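PDB 3P4G: antifreeze protein from Marinomonas primoryensis, which binds ice crystals through a surface of ordered, anchored waters on a calcium-dependent, right-handed beta-helix and so restrains their growth. Local coordinates for residues D141-L153 / N161-N173. Numbering follows the deposited sequence.
Sequences DNIQIGGDVNAAL and NLIIGHDVSGIVN. With CA (calcium ion), chain I; MG (magnesium ion), chain S; MG (magnesium ion), chain T; CA (calcium ion), chain J.
N142 and N161 stand side by side on neighbouring coils of the right-handed beta-helix, side chains pointing the same way and their amide planes 35° apart. N161 ND2 donates to N142 OD1 at 3.1 Å, from above that carbonyl plane; similar first torsions (chi1 -158° and -177°) carry both side chains out on the same face of the strands and bring the amides alongside. The strands that carry them, 142-145 and 161-164, run parallel in strict register, and their backbone bonds alternate between the coils. On the inner face L162 CD1 touches both I143 CG2 (3.6 Å) and L153 CD1 (3.8 Å), the two leucines meeting tip to tip, and its CD2 also lies against the end of L153. V149 crosses I164 at about a right angle, CG2 lying 3.7 Å from I164 CD1, and its other methyl reaches V172 CG2. At the turn, the carbonyl oxygen G146 O sits over the centre of the H166 ring, 3.7 Å above its plane. D148 OD1 takes the D167 backbone N-H on its anti lone pair at 2.9 Å, while D148 OD2 binds a magnesium ion. D167 OD2 holds a second magnesium, and T186 is a further partner of its carboxylate. Beyond the start of the strands D141 bridges two calcium ions, sharing one with D122 and the other with D160. Metal bonds thus probably offset the negative charge of these aspartates at either end of this pair of strands, with an apolar core between.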
loop_
_atom_site.group_PDB
_atom_site.type_symbol
_atom_site.label_atom_id
_atom_site.label_comp_id
_atom_site.label_asym_id
_atom_site.label_seq_id
_atom_site.Cartn_x
_atom_site.Cartn_y
_atom_site.Cartn_z
ATOM N N ASP A 141 -2.185 11.267 -4.409
ATOM C CA ASP A 141 -0.733 11.089 -4.367
ATOM C C ASP A 141 -0.258 9.796 -5.006
ATOM O O ASP A 141 -0.928 8.744 -4.930
ATOM C CB ASP A 141 -0.268 11.130 -2.930
ATOM C CG ASP A 141 -0.767 12.398 -2.204
ATOM O OD1 ASP A 141 -0.301 13.536 -2.513
ATOM O OD2 ASP A 141 -1.546 12.253 -1.245
ATOM N N ASN A 142 0.921 9.889 -5.598
ATOM C CA ASN A 142 1.625 8.725 -6.129
ATOM C C ASN A 142 2.811 8.442 -5.227
ATOM O O ASN A 142 3.614 9.367 -4.971
ATOM C CB ASN A 142 2.119 8.990 -7.517
ATOM C CG ASN A 142 2.371 7.689 -8.279
ATOM O OD1 ASN A 142 1.436 7.080 -8.797
ATOM N ND2 ASN A 142 3.645 7.213 -8.263
ATOM N N ILE A 143 2.851 7.215 -4.658
ATOM C CA ILE A 143 3.975 6.782 -3.783
ATOM C C ILE A 143 4.631 5.512 -4.385
ATOM O O ILE A 143 3.940 4.505 -4.671
ATOM C CB ILE A 143 3.540 6.508 -2.327
ATOM C CG1 ILE A 143 2.814 7.742 -1.720
ATOM C CG2 ILE A 143 4.724 6.126 -1.457
ATOM C CD1 ILE A 143 1.318 7.577 -1.740
ATOM N N GLN A 144 5.947 5.560 -4.587
ATOM C CA GLN A 144 6.639 4.398 -5.047
ATOM C C GLN A 144 7.812 4.154 -4.086
ATOM O O GLN A 144 8.606 5.075 -3.802
ATOM C CB GLN A 144 7.197 4.647 -6.430
ATOM C CG GLN A 144 7.930 3.434 -6.956
ATOM C CD GLN A 144 8.099 3.371 -8.462
ATOM O OE1 GLN A 144 7.199 3.743 -9.239
ATOM N NE2 GLN A 144 9.276 2.890 -8.896
ATOM N N ILE A 145 7.869 2.930 -3.584
ATOM C CA ILE A 145 8.920 2.496 -2.620
ATOM C C ILE A 145 9.583 1.300 -3.261
ATOM O O ILE A 145 8.923 0.263 -3.458
ATOM C CB ILE A 145 8.295 2.070 -1.230
ATOM C CG1 ILE A 145 7.329 3.092 -0.662
ATOM C CG2 ILE A 145 9.442 1.647 -0.180
ATOM C CD1 ILE A 145 7.911 4.514 -0.350
ATOM N N GLY A 146 10.879 1.403 -3.565
ATOM C CA GLY A 146 11.584 0.350 -4.286
ATOM C C GLY A 146 11.788 -0.876 -3.413
ATOM O O GLY A 146 11.698 -1.994 -3.905
ATOM N N GLY A 147 11.996 -0.632 -2.114
ATOM C CA GLY A 147 12.229 -1.732 -1.147
ATOM C C GLY A 147 10.997 -2.073 -0.320
ATOM O O GLY A 147 9.895 -2.296 -0.844
ATOM N N ASP A 148 11.190 -2.133 0.994
ATOM C CA ASP A 148 10.157 -2.553 1.929
ATOM C C ASP A 148 9.503 -1.338 2.549
ATOM O O ASP A 148 10.123 -0.261 2.616
ATOM C CB ASP A 148 10.847 -3.285 3.086
ATOM C CG ASP A 148 11.530 -4.553 2.658
ATOM O OD1 ASP A 148 10.984 -5.276 1.826
ATOM O OD2 ASP A 148 12.611 -4.886 3.207
ATOM N N VAL A 149 8.262 -1.523 2.980
ATOM C CA VAL A 149 7.582 -0.563 3.842
ATOM C C VAL A 149 7.657 -1.147 5.269
ATOM O O VAL A 149 6.983 -2.140 5.593
ATOM C CB VAL A 149 6.137 -0.333 3.409
ATOM C CG1 VAL A 149 5.368 0.520 4.526
ATOM C CG2 VAL A 149 6.102 0.426 2.058
ATOM N N ASN A 150 8.513 -0.555 6.108
ATOM C CA ASN A 150 8.771 -1.114 7.475
ATOM C C ASN A 150 8.047 -0.366 8.588
ATOM O O ASN A 150 7.918 -0.850 9.743
ATOM C CB ASN A 150 10.251 -1.125 7.744
ATOM C CG ASN A 150 10.952 -2.092 6.877
ATOM O OD1 ASN A 150 10.397 -3.135 6.554
ATOM N ND2 ASN A 150 12.182 -1.774 6.502
ATOM N N ALA A 151 7.543 0.800 8.249
ATOM C CA ALA A 151 6.927 1.665 9.220
ATOM C C ALA A 151 5.474 2.022 8.812
ATOM O O ALA A 151 4.857 1.284 8.009
ATOM C CB ALA A 151 7.830 2.931 9.378
ATOM N N ALA A 152 4.897 3.097 9.360
ATOM C CA ALA A 152 3.560 3.523 8.918
ATOM C C ALA A 152 3.599 4.162 7.542
ATOM O O ALA A 152 4.522 4.896 7.221
ATOM C CB ALA A 152 2.896 4.531 9.910
ATOM N N LEU A 153 2.605 3.894 6.720
ATOM C CA LEU A 153 2.513 4.617 5.460
ATOM C C LEU A 153 1.025 5.002 5.329
ATOM O O LEU A 153 0.135 4.150 5.182
ATOM C CB LEU A 153 3.002 3.771 4.280
ATOM C CG LEU A 153 3.199 4.552 2.966
ATOM C CD1 LEU A 153 4.103 3.724 2.008
ATOM C CD2 LEU A 153 1.896 4.924 2.226
ATOM N N ASN A 161 -2.058 6.192 -5.242
ATOM C CA ASN A 161 -1.472 5.029 -5.887
ATOM C C ASN A 161 -0.168 4.717 -5.158
ATOM O O ASN A 161 0.695 5.607 -5.015
ATOM C CB ASN A 161 -1.181 5.311 -7.342
ATOM C CG ASN A 161 -0.643 4.065 -8.045
ATOM O OD1 ASN A 161 -1.315 3.056 -8.072
ATOM N ND2 ASN A 161 0.594 4.112 -8.560
ATOM N N LEU A 162 -0.084 3.492 -4.634
ATOM C CA LEU A 162 1.089 3.027 -3.878
ATOM C C LEU A 162 1.667 1.796 -4.585
ATOM O O LEU A 162 0.958 0.794 -4.749
ATOM C CB LEU A 162 0.691 2.693 -2.441
ATOM C CG LEU A 162 1.802 2.030 -1.597
ATOM C CD1 LEU A 162 3.074 2.910 -1.555
ATOM C CD2 LEU A 162 1.242 1.788 -0.200
ATOM N N ILE A 163 2.943 1.866 -4.993
ATOM C CA ILE A 163 3.612 0.726 -5.609
ATOM C C ILE A 163 4.869 0.433 -4.755
ATOM O O ILE A 163 5.690 1.344 -4.537
ATOM C CB ILE A 163 4.104 0.991 -7.056
ATOM C CG1 ILE A 163 2.981 1.285 -8.028
ATOM C CG2 ILE A 163 4.854 -0.252 -7.593
ATOM C CD1 ILE A 163 3.481 1.351 -9.527
ATOM N N ILE A 164 4.910 -0.762 -4.170
ATOM C CA ILE A 164 6.043 -1.248 -3.293
ATOM C C ILE A 164 6.752 -2.359 -3.997
ATOM O O ILE A 164 6.140 -3.344 -4.390
ATOM C CB ILE A 164 5.444 -1.775 -2.017
ATOM C CG1 ILE A 164 4.743 -0.611 -1.373
ATOM C CG2 ILE A 164 6.541 -2.470 -1.080
ATOM C CD1 ILE A 164 3.674 -1.026 -0.338
ATOM N N GLY A 165 8.073 -2.245 -4.111
ATOM C CA GLY A 165 8.826 -3.305 -4.784
ATOM C C GLY A 165 8.912 -4.611 -4.009
ATOM O O GLY A 165 8.862 -5.688 -4.579
ATOM N N HIS A 166 9.193 -4.483 -2.722
ATOM C CA HIS A 166 9.401 -5.664 -1.887
ATOM C C HIS A 166 8.261 -5.943 -0.875
ATOM O O HIS A 166 7.099 -6.116 -1.280
ATOM C CB HIS A 166 10.800 -5.614 -1.239
ATOM C CG HIS A 166 11.931 -5.517 -2.224
ATOM N ND1 HIS A 166 13.224 -5.208 -1.844
ATOM C CD2 HIS A 166 11.969 -5.696 -3.568
ATOM C CE1 HIS A 166 14.008 -5.212 -2.913
ATOM N NE2 HIS A 166 13.273 -5.510 -3.974
ATOM N N ASP A 167 8.549 -5.949 0.446
ATOM C CA ASP A 167 7.572 -6.461 1.441
ATOM C C ASP A 167 6.878 -5.321 2.181
ATOM O O ASP A 167 7.378 -4.172 2.220
ATOM C CB ASP A 167 8.299 -7.265 2.550
ATOM C CG ASP A 167 8.983 -8.506 2.037
ATOM O OD1 ASP A 167 8.605 -9.045 0.988
ATOM O OD2 ASP A 167 9.919 -8.964 2.715
ATOM N N VAL A 168 5.750 -5.654 2.780
ATOM C CA VAL A 168 5.144 -4.750 3.776
ATOM C C VAL A 168 5.319 -5.419 5.140
ATOM O O VAL A 168 4.813 -6.522 5.384
ATOM C CB VAL A 168 3.654 -4.533 3.515
ATOM C CG1 VAL A 168 3.030 -3.673 4.644
ATOM C CG2 VAL A 168 3.378 -3.840 2.153
ATOM N N SER A 169 6.009 -4.720 6.040
ATOM C CA SER A 169 6.143 -5.195 7.422
ATOM C C SER A 169 5.480 -4.200 8.358
ATOM O O SER A 169 5.145 -4.549 9.506
ATOM C CB SER A 169 7.617 -5.370 7.795
ATOM O OG SER A 169 8.222 -6.511 7.149
ATOM N N GLY A 170 5.291 -2.961 7.911
ATOM C CA GLY A 170 4.565 -1.959 8.687
ATOM C C GLY A 170 3.073 -1.918 8.364
ATOM O O GLY A 170 2.490 -2.915 7.868
ATOM N N ILE A 171 2.425 -0.805 8.712
ATOM C CA ILE A 171 0.988 -0.666 8.504
ATOM C C ILE A 171 0.727 0.380 7.411
ATOM O O ILE A 171 1.048 1.576 7.595
ATOM C CB ILE A 171 0.249 -0.267 9.839
ATOM C CG1 ILE A 171 0.369 -1.413 10.852
ATOM C CG2 ILE A 171 -1.217 -0.054 9.551
ATOM C CD1 ILE A 171 0.008 -1.085 12.267
ATOM N N VAL A 172 0.166 -0.078 6.288
ATOM C CA VAL A 172 -0.237 0.791 5.164
ATOM C C VAL A 172 -1.737 1.099 5.305
ATOM O O VAL A 172 -2.565 0.176 5.451
ATOM C CB VAL A 172 0.019 0.073 3.815
ATOM C CG1 VAL A 172 -0.605 0.821 2.624
ATOM C CG2 VAL A 172 1.497 -0.122 3.587
ATOM N N ASN A 173 -2.062 2.387 5.307
ATOM C CA ASN A 173 -3.440 2.830 5.354
ATOM C C ASN A 173 -3.677 3.790 4.208
ATOM O O ASN A 173 -3.119 4.883 4.164
ATOM C CB ASN A 173 -3.776 3.547 6.613
ATOM C CG ASN A 173 -5.286 3.546 6.864
ATOM O OD1 ASN A 173 -6.161 4.013 6.024
ATOM N ND2 ASN A 173 -5.630 2.897 7.976
HETATM CA CA CA I . -0.675 15.039 -0.833
HETATM MG MG MG S . 13.818 -6.414 2.985
HETATM MG MG MG T . 10.461 -10.946 2.615
HETATM CA CA CA J . -3.554 11.405 -0.471
HETATM O O HOH W 1 14.485 -4.249 0.348
HETATM O O HOH W 2 12.894 -7.029 1.228
HETATM O O HOH W 3 10.357 -5.763 5.703
HETATM O O HOH W 4 12.358 -7.618 3.822
HETATM O O HOH W 5 14.964 -8.016 3.035
HETATM O O HOH W 6 15.440 -5.235 2.606
HETATM O O HOH W 7 14.441 -6.292 4.969
#